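Local coordinates for protein amino acid amide racemase (Ochrobactrum anthropi, PDB 6GIO) that belongs to the class-III aminotransferase family of fold-type I enzymes and carries pyridoxal-5'-phosphate in a pocket beside its large mixed beta sheet, at residues A125-S130 and Q198-F203; G232-V237 and E259-V264. All blocks are in the same frame, centred on the assembly; numbering follows the deposited sequence.

Contact 1: A125-S130 and Q198-F203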
ATOM      1  N   ALA C 125      14.238 -10.737  10.616  1.00 24.62           N
ATOM      2  CA  ALA C 125      13.644 -11.403  11.771  1.00 24.56           C
ATOM      3  C   ALA C 125      13.851 -12.902  11.668  1.00 25.22           C
ATOM      4  O   ALA C 125      14.260 -13.502  12.633  1.00 25.88           O
ATOM      5  CB  ALA C 125      12.157 -11.071  11.912  1.00 24.38           C
ATOM      6  N   ALA C 126      13.644 -13.501  10.485  1.00 25.17           N
ATOM      7  CA  ALA C 126      13.691 -14.973  10.366  1.00 25.39           C
ATOM      8  C   ALA C 126      15.108 -15.521  10.361  1.00 24.44           C
ATOM      9  O   ALA C 126      15.382 -16.625  10.895  1.00 24.76           O
ATOM     10  CB  ALA C 126      12.952 -15.411   9.108  1.00 25.64           C
ATOM     11  N   THR C 127      16.015 -14.769   9.741  1.00 23.98           N
ATOM     12  CA  THR C 127      17.435 -15.173   9.656  1.00 23.82           C
ATOM     13  C   THR C 127      18.210 -14.889  10.928  1.00 24.73           C
ATOM     14  O   THR C 127      19.255 -15.526  11.189  1.00 23.97           O
ATOM     15  CB  THR C 127      18.196 -14.457   8.511  1.00 23.93           C
ATOM     16  OG1 THR C 127      18.234 -13.038   8.726  1.00 21.35           O
ATOM     17  CG2 THR C 127      17.553 -14.786   7.138  1.00 24.41           C
ATOM     18  N   LYS C 128      17.729 -13.899  11.673  1.00 25.49           N
ATOM     19  CA  LYS C 128      18.418 -13.344  12.850  1.00 29.89           C
ATOM     20  C   LYS C 128      19.750 -12.708  12.475  1.00 27.56           C
ATOM     21  O   LYS C 128      20.678 -12.663  13.267  1.00 28.31           O
ATOM     22  CB  LYS C 128      18.595 -14.394  13.965  1.00 31.86           C
ATOM     23  CG  LYS C 128      17.251 -14.907  14.425  1.00 37.79           C
ATOM     24  CD  LYS C 128      17.352 -16.155  15.274  1.00 41.31           C
ATOM     25  CE  LYS C 128      15.953 -16.566  15.705  1.00 46.40           C
ATOM     26  NZ  LYS C 128      15.994 -17.470  16.877  1.00 49.70           N
ATOM     27  N   ARG C 129      19.814 -12.215  11.253  1.00 25.97           N
ATOM     28  CA  ARG C 129      20.931 -11.443  10.777  1.00 25.35           C
ATOM     29  C   ARG C 129      20.426 -10.032  10.421  1.00 23.00           C
ATOM     30  O   ARG C 129      19.343  -9.876   9.957  1.00 22.41           O
ATOM     31  CB  ARG C 129      21.493 -12.127   9.552  1.00 25.50           C
ATOM     32  CG  ARG C 129      21.906 -13.581   9.751  1.00 25.78           C
ATOM     33  CD  ARG C 129      22.351 -14.096   8.415  1.00 25.72           C
ATOM     34  NE  ARG C 129      22.864 -15.451   8.420  1.00 23.98           N
ATOM     35  CZ  ARG C 129      23.599 -15.972   7.454  1.00 23.19           C
ATOM     36  NH1 ARG C 129      23.961 -15.236   6.397  1.00 23.20           N
ATOM     37  NH2 ARG C 129      24.013 -17.223   7.568  1.00 21.31           N
ATOM     38  N   SER C 130      21.237  -9.018  10.634  1.00 24.82           N
ATOM     39  CA  SER C 130      20.788  -7.641  10.579  1.00 26.11           C
ATOM     40  C   SER C 130      21.257  -6.883   9.353  1.00 25.28           C
ATOM     41  O   SER C 130      20.721  -5.811   9.035  1.00 24.12           O
ATOM     42  CB  SER C 130      21.284  -6.922  11.863  1.00 27.66           C
ATOM     43  OG  SER C 130      22.717  -7.030  11.979  1.00 29.61           O
ATOM     44  N   GLN C 198      26.582 -12.357   9.009  1.00 23.46           N
ATOM     45  CA  GLN C 198      25.704 -11.353   9.629  1.00 23.29           C
ATOM     46  C   GLN C 198      24.756 -10.713   8.597  1.00 22.88           C
ATOM     47  O   GLN C 198      23.986  -9.790   8.913  1.00 21.81           O
ATOM     48  CB  GLN C 198      26.524 -10.281  10.338  1.00 24.30           C
ATOM     49  CG  GLN C 198      27.288 -10.800  11.552  1.00 25.16           C
ATOM     50  CD  GLN C 198      28.178  -9.752  12.196  1.00 26.15           C
ATOM     51  OE1 GLN C 198      28.226  -8.590  11.786  1.00 25.75           O
ATOM     52  NE2 GLN C 198      28.905 -10.173  13.206  1.00 25.45           N
ATOM     53  N   VAL C 199      24.825 -11.206   7.373  1.00 23.06           N
ATOM     54  CA  VAL C 199      24.045 -10.660   6.284  1.00 24.12           C
ATOM     55  C   VAL C 199      22.844 -11.553   6.031  1.00 22.61           C
ATOM     56  O   VAL C 199      22.999 -12.751   5.665  1.00 20.32           O
ATOM     57  CB  VAL C 199      24.872 -10.541   4.986  1.00 23.95           C
ATOM     58  CG1 VAL C 199      23.982  -9.964   3.878  1.00 22.15           C
ATOM     59  CG2 VAL C 199      26.101  -9.686   5.207  1.00 23.77           C
ATOM     60  N   ALA C 200      21.659 -10.969   6.254  1.00 20.66           N
ATOM     61  CA  ALA C 200      20.378 -11.664   6.045  1.00 21.03           C
ATOM     62  C   ALA C 200      20.161 -12.017   4.562  1.00 22.86           C
ATOM     63  O   ALA C 200      19.801 -13.151   4.208  1.00 20.83           O
ATOM     64  CB  ALA C 200      19.216 -10.779   6.501  1.00 21.92           C
ATOM     65  N   ALA C 201      20.353 -11.005   3.718  1.00 21.81           N
ATOM     66  CA  ALA C 201      19.934 -11.056   2.341  1.00 23.77           C
ATOM     67  C   ALA C 201      20.683 -10.091   1.455  1.00 22.60           C
ATOM     68  O   ALA C 201      21.193  -9.070   1.929  1.00 23.97           O
ATOM     69  CB  ALA C 201      18.469 -10.703   2.288  1.00 23.98           C
ATOM     70  N   VAL C 202      20.698 -10.390   0.153  1.00 23.83           N
ATOM     71  CA  VAL C 202      21.176  -9.463  -0.879  1.00 21.66           C
ATOM     72  C   VAL C 202      19.985  -9.195  -1.731  1.00 22.29           C
ATOM     73  O   VAL C 202      19.279 -10.147  -2.106  1.00 21.36           O
ATOM     74  CB  VAL C 202      22.341 -10.041  -1.751  1.00 22.81           C
ATOM     75  CG1 VAL C 202      22.056 -11.448  -2.233  1.00 22.85           C
ATOM     76  CG2 VAL C 202      22.677  -9.135  -2.936  1.00 23.32           C
ATOM     77  N   PHE C 203      19.768  -7.903  -2.036  1.00 21.35           N
ATOM     78  CA  PHE C 203      18.686  -7.487  -2.913  1.00 21.28           C
ATOM     79  C   PHE C 203      19.171  -7.130  -4.288  1.00 20.72           C
ATOM     80  O   PHE C 203      20.023  -6.221  -4.448  1.00 21.21           O
ATOM     81  CB  PHE C 203      17.967  -6.286  -2.349  1.00 21.80           C
ATOM     82  CG  PHE C 203      16.954  -6.617  -1.285  1.00 22.75           C
ATOM     83  CD1 PHE C 203      17.364  -6.985  -0.018  1.00 23.26           C
ATOM     84  CD2 PHE C 203      15.576  -6.493  -1.548  1.00 21.59           C
ATOM     85  CE1 PHE C 203      16.426  -7.259   0.986  1.00 25.11           C
ATOM     86  CE2 PHE C 203      14.647  -6.752  -0.569  1.00 22.45           C
ATOM     87  CZ  PHE C 203      15.062  -7.135   0.711  1.00 24.86           C
TER
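Arg129 lays its side chain alongside the start of strand 199-204, just where helix 112-127 ends and the chain turns toward strand 131-135, a helix-to-strand connection in the large PLP-binding domain of a fold-type I enzyme. With CG anti to its own carbonyl carbon (chi1 -56°) and the chain extended from CG to NE, the guanidinium is carried past Val199. NH1 donates to Val199 O at 2.8 Å; the carbonyl oxygen sits at the edge of the guanidinium, almost in its plane, although the donor is tilted 31° from the carbonyl plane. CD of Arg129 lies 3.1 Å from the same oxygen, and NH2 is engaged by His231 O, so two backbone carbonyls fix the flat group. An arginine suits this place because it can reach both from one extended chain.

Nearer the helix, Thr127 turns OG1 between its backbone N and carbonyl carbon (chi1 63°). There OG1 accepts from Arg129 N at 3.1 Å, an ST turn, and also bonds to Leu123 O inside the helix. Lys128 between them, with positive phi, is the first residue to leave the helical path. Small Ala200 lets the turn come close: its CB lies 4.0 Å from Arg129 CB. Beyond Arg129, Ser130 N makes a weak bond to Gln198 O. The same Ala200 methyl also reaches the turn itself, with CB 3.3 Å from Thr127 OG1.

Contact 2: G232-V237 and E259-V264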
ATOM      1  N   GLY C 232      25.037 -18.664   3.358  1.00 20.29           N
ATOM      2  CA  GLY C 232      23.676 -18.714   3.811  1.00 19.75           C
ATOM      3  C   GLY C 232      22.914 -17.406   3.612  1.00 20.69           C
ATOM      4  O   GLY C 232      21.820 -17.270   4.131  1.00 24.09           O
ATOM      5  N   ILE C 233      23.481 -16.438   2.891  1.00 21.16           N
ATOM      6  CA  ILE C 233      22.777 -15.170   2.635  1.00 20.47           C
ATOM      7  C   ILE C 233      21.633 -15.489   1.647  1.00 22.05           C
ATOM      8  O   ILE C 233      21.840 -16.081   0.576  1.00 24.18           O
ATOM      9  CB  ILE C 233      23.709 -14.080   2.054  1.00 19.42           C
ATOM     10  CG1 ILE C 233      24.823 -13.737   3.044  1.00 19.73           C
ATOM     11  CG2 ILE C 233      22.941 -12.816   1.738  1.00 19.07           C
ATOM     12  CD1 ILE C 233      26.038 -13.010   2.512  1.00 19.86           C
ATOM     13  N   LEU C 234      20.418 -15.111   1.995  1.00 22.79           N
ATOM     14  CA  LEU C 234      19.300 -15.324   1.096  1.00 21.92           C
ATOM     15  C   LEU C 234      19.316 -14.317  -0.072  1.00 23.05           C
ATOM     16  O   LEU C 234      19.692 -13.141   0.091  1.00 22.05           O
ATOM     17  CB  LEU C 234      17.989 -15.234   1.870  1.00 22.81           C
ATOM     18  CG  LEU C 234      17.806 -16.263   2.988  1.00 24.20           C
ATOM     19  CD1 LEU C 234      16.498 -16.045   3.753  1.00 26.57           C
ATOM     20  CD2 LEU C 234      17.884 -17.667   2.419  1.00 25.51           C
ATOM     21  N   VAL C 235      18.891 -14.797  -1.243  1.00 23.04           N
ATOM     22  CA  VAL C 235      19.005 -14.078  -2.477  1.00 24.09           C
ATOM     23  C   VAL C 235      17.602 -13.640  -2.911  1.00 23.06           C
ATOM     24  O   VAL C 235      16.696 -14.460  -3.088  1.00 21.82           O
ATOM     25  CB  VAL C 235      19.688 -14.976  -3.526  1.00 25.93           C
ATOM     26  CG1 VAL C 235      19.812 -14.265  -4.862  1.00 26.09           C
ATOM     27  CG2 VAL C 235      21.062 -15.419  -3.016  1.00 28.92           C
ATOM     28  N   VAL C 236      17.429 -12.330  -3.006  1.00 23.13           N
ATOM     29  CA  VAL C 236      16.130 -11.739  -3.206  1.00 22.74           C
ATOM     30  C   VAL C 236      16.205 -11.067  -4.563  1.00 22.67           C
ATOM     31  O   VAL C 236      17.042 -10.210  -4.758  1.00 23.74           O
ATOM     32  CB  VAL C 236      15.815 -10.646  -2.137  1.00 23.13           C
ATOM     33  CG1 VAL C 236      14.438 -10.015  -2.375  1.00 23.09           C
ATOM     34  CG2 VAL C 236      15.908 -11.171  -0.707  1.00 24.66           C
ATOM     35  N   VAL C 237      15.317 -11.409  -5.482  1.00 23.01           N
ATOM     36  CA  VAL C 237      15.205 -10.667  -6.722  1.00 23.82           C
ATOM     37  C   VAL C 237      13.929  -9.788  -6.737  1.00 22.49           C
ATOM     38  O   VAL C 237      12.808 -10.267  -6.533  1.00 21.87           O
ATOM     39  CB  VAL C 237      15.218 -11.607  -7.966  1.00 25.34           C
ATOM     40  CG1 VAL C 237      15.042 -10.795  -9.238  1.00 26.10           C
ATOM     41  CG2 VAL C 237      16.521 -12.388  -8.049  1.00 25.18           C
ATOM     42  N   GLU C 259      18.600 -18.389  -9.205  1.00 26.65           N
ATOM     43  CA  GLU C 259      17.630 -19.286  -8.534  1.00 26.15           C
ATOM     44  C   GLU C 259      17.359 -18.685  -7.187  1.00 25.06           C
ATOM     45  O   GLU C 259      17.950 -19.103  -6.193  1.00 23.21           O
ATOM     46  CB  GLU C 259      18.190 -20.714  -8.405  1.00 27.82           C
ATOM     47  CG  GLU C 259      18.235 -21.425  -9.736  1.00 29.72           C
ATOM     48  CD  GLU C 259      19.074 -22.674  -9.658  1.00 33.27           C
ATOM     49  OE1 GLU C 259      20.300 -22.590  -9.817  1.00 39.41           O
ATOM     50  OE2 GLU C 259      18.501 -23.735  -9.419  1.00 39.23           O
ATOM     51  N   PRO C 260      16.490 -17.655  -7.155  1.00 24.56           N
ATOM     52  CA  PRO C 260      16.383 -16.900  -5.924  1.00 24.13           C
ATOM     53  C   PRO C 260      15.689 -17.656  -4.796  1.00 23.68           C
ATOM     54  O   PRO C 260      14.853 -18.501  -5.028  1.00 23.78           O
ATOM     55  CB  PRO C 260      15.549 -15.660  -6.328  1.00 24.73           C
ATOM     56  CG  PRO C 260      14.863 -16.027  -7.606  1.00 24.81           C
ATOM     57  CD  PRO C 260      15.692 -17.080  -8.263  1.00 23.21           C
ATOM     58  N   ASP C 261      16.006 -17.272  -3.575  1.00 22.81           N
ATOM     59  CA  ASP C 261      15.249 -17.671  -2.439  1.00 22.01           C
ATOM     60  C   ASP C 261      13.912 -16.943  -2.373  1.00 21.71           C
ATOM     61  O   ASP C 261      12.931 -17.480  -1.869  1.00 20.67           O
ATOM     62  CB  ASP C 261      16.110 -17.348  -1.220  1.00 23.20           C
ATOM     63  CG  ASP C 261      17.389 -18.224  -1.173  1.00 23.92           C
ATOM     64  OD1 ASP C 261      17.190 -19.438  -1.126  1.00 23.74           O
ATOM     65  OD2 ASP C 261      18.543 -17.708  -1.192  1.00 23.31           O
ATOM     66  N   MET C 262      13.870 -15.698  -2.850  1.00 22.27           N
ATOM     67  CA  MET C 262      12.700 -14.876  -2.630  1.00 21.76           C
ATOM     68  C   MET C 262      12.527 -14.011  -3.842  1.00 22.65           C
ATOM     69  O   MET C 262      13.512 -13.464  -4.343  1.00 20.55           O
ATOM     70  CB  MET C 262      12.874 -14.012  -1.368  1.00 23.38           C
ATOM     71  CG  MET C 262      11.714 -13.038  -1.067  1.00 23.76           C
ATOM     72  SD  MET C 262      11.830 -12.091   0.476  1.00 25.59           S
ATOM     73  CE  MET C 262      11.529 -13.427   1.656  1.00 27.05           C
ATOM     74  N   VAL C 263      11.276 -13.864  -4.291  1.00 21.26           N
ATOM     75  CA  VAL C 263      10.988 -12.985  -5.408  1.00 21.20           C
ATOM     76  C   VAL C 263       9.916 -11.991  -5.003  1.00 21.17           C
ATOM     77  O   VAL C 263       8.943 -12.374  -4.341  1.00 19.94           O
ATOM     78  CB  VAL C 263      10.522 -13.760  -6.662  1.00 20.26           C
ATOM     79  CG1 VAL C 263      10.321 -12.797  -7.821  1.00 20.65           C
ATOM     80  CG2 VAL C 263      11.526 -14.844  -7.052  1.00 20.53           C
ATOM     81  N   VAL C 264      10.115 -10.728  -5.384  1.00 21.22           N
ATOM     82  CA  VAL C 264       9.169  -9.648  -5.071  1.00 19.81           C
ATOM     83  C   VAL C 264       8.524  -9.190  -6.367  1.00 21.66           C
ATOM     84  O   VAL C 264       9.237  -8.917  -7.392  1.00 21.36           O
ATOM     85  CB  VAL C 264       9.882  -8.475  -4.364  1.00 21.76           C
ATOM     86  CG1 VAL C 264       8.892  -7.348  -3.974  1.00 21.85           C
ATOM     87  CG2 VAL C 264      10.631  -8.978  -3.136  1.00 21.54           C
TER
HETATM   88  O   HOH W   1      20.896 -18.436  -0.213  1.00 30.88           O
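Strands 234-238 and 262-265 run parallel, the short segments 22° apart and 4.8 Å at closest approach, pairing Val236 with Met262 and Val237 with Val263 as neighbours in the central sheet of the fold-type I large domain. Val235 O receives Met262 N and, weakly, Asp261 N; Val237 N to Met262 O then continues the parallel pattern, and Val264 N donates to Val237 O, a bond of 3.0 Å.

Before the pairing starts, Asp261 substitutes a carboxylate for a backbone acceptor. Its CG stands anti to the carbonyl carbon (chi1 -66°), which brings OD2 to Val235 N at 2.9 Å through the anti lone pair. OD2 also accepts a hydrogen bond from a water whose other hydrogen goes to Ile233 O, and forms a salt bridge with Arg229; several donors around one oxygen would probably favour the ionised form. The Leu234 and Asp261 side chains cross at about a right angle, with Leu234 CD2 3.7 Å from Asp261 CG, shielding it on that side with hydrocarbon.

Beta-branched valines suit the extended backbone. On one face Val236 CG1 meets Val264 CG2 at 4.0 Å, while Met262 shares that face but leads its end away toward Val284 and Met285. On the other, Val237 packs against Pro260, whose ring lacks an N-H to offer and instead supplies a compact apolar wall: its CB lies 3.8 Å from Val237 CG2.

In the fold
The two contacts come in series along the chain, contact 1 closing before contact 2 opens, and their centres lie about 11 Å apart. Both belong to one mixed sheet, in which strand 234-238 lies between strands 199-204 and 262-265. The join is direct: Val202 N lies 2.9 Å from Leu234 O, and Val202 O faces Val236 N, both probable hydrogen bonds. Helix 112-127 packs over the sheet, with Leu123 touching Ala201, Phe203, Leu234 and Val236. Contact 1 lies at the N-terminal end of an inner strand and is partly buried, whereas contact 2 is buried and leads toward the cofactor: the Val264 side chain is about 6 Å from pyridoxal-5'-phosphate.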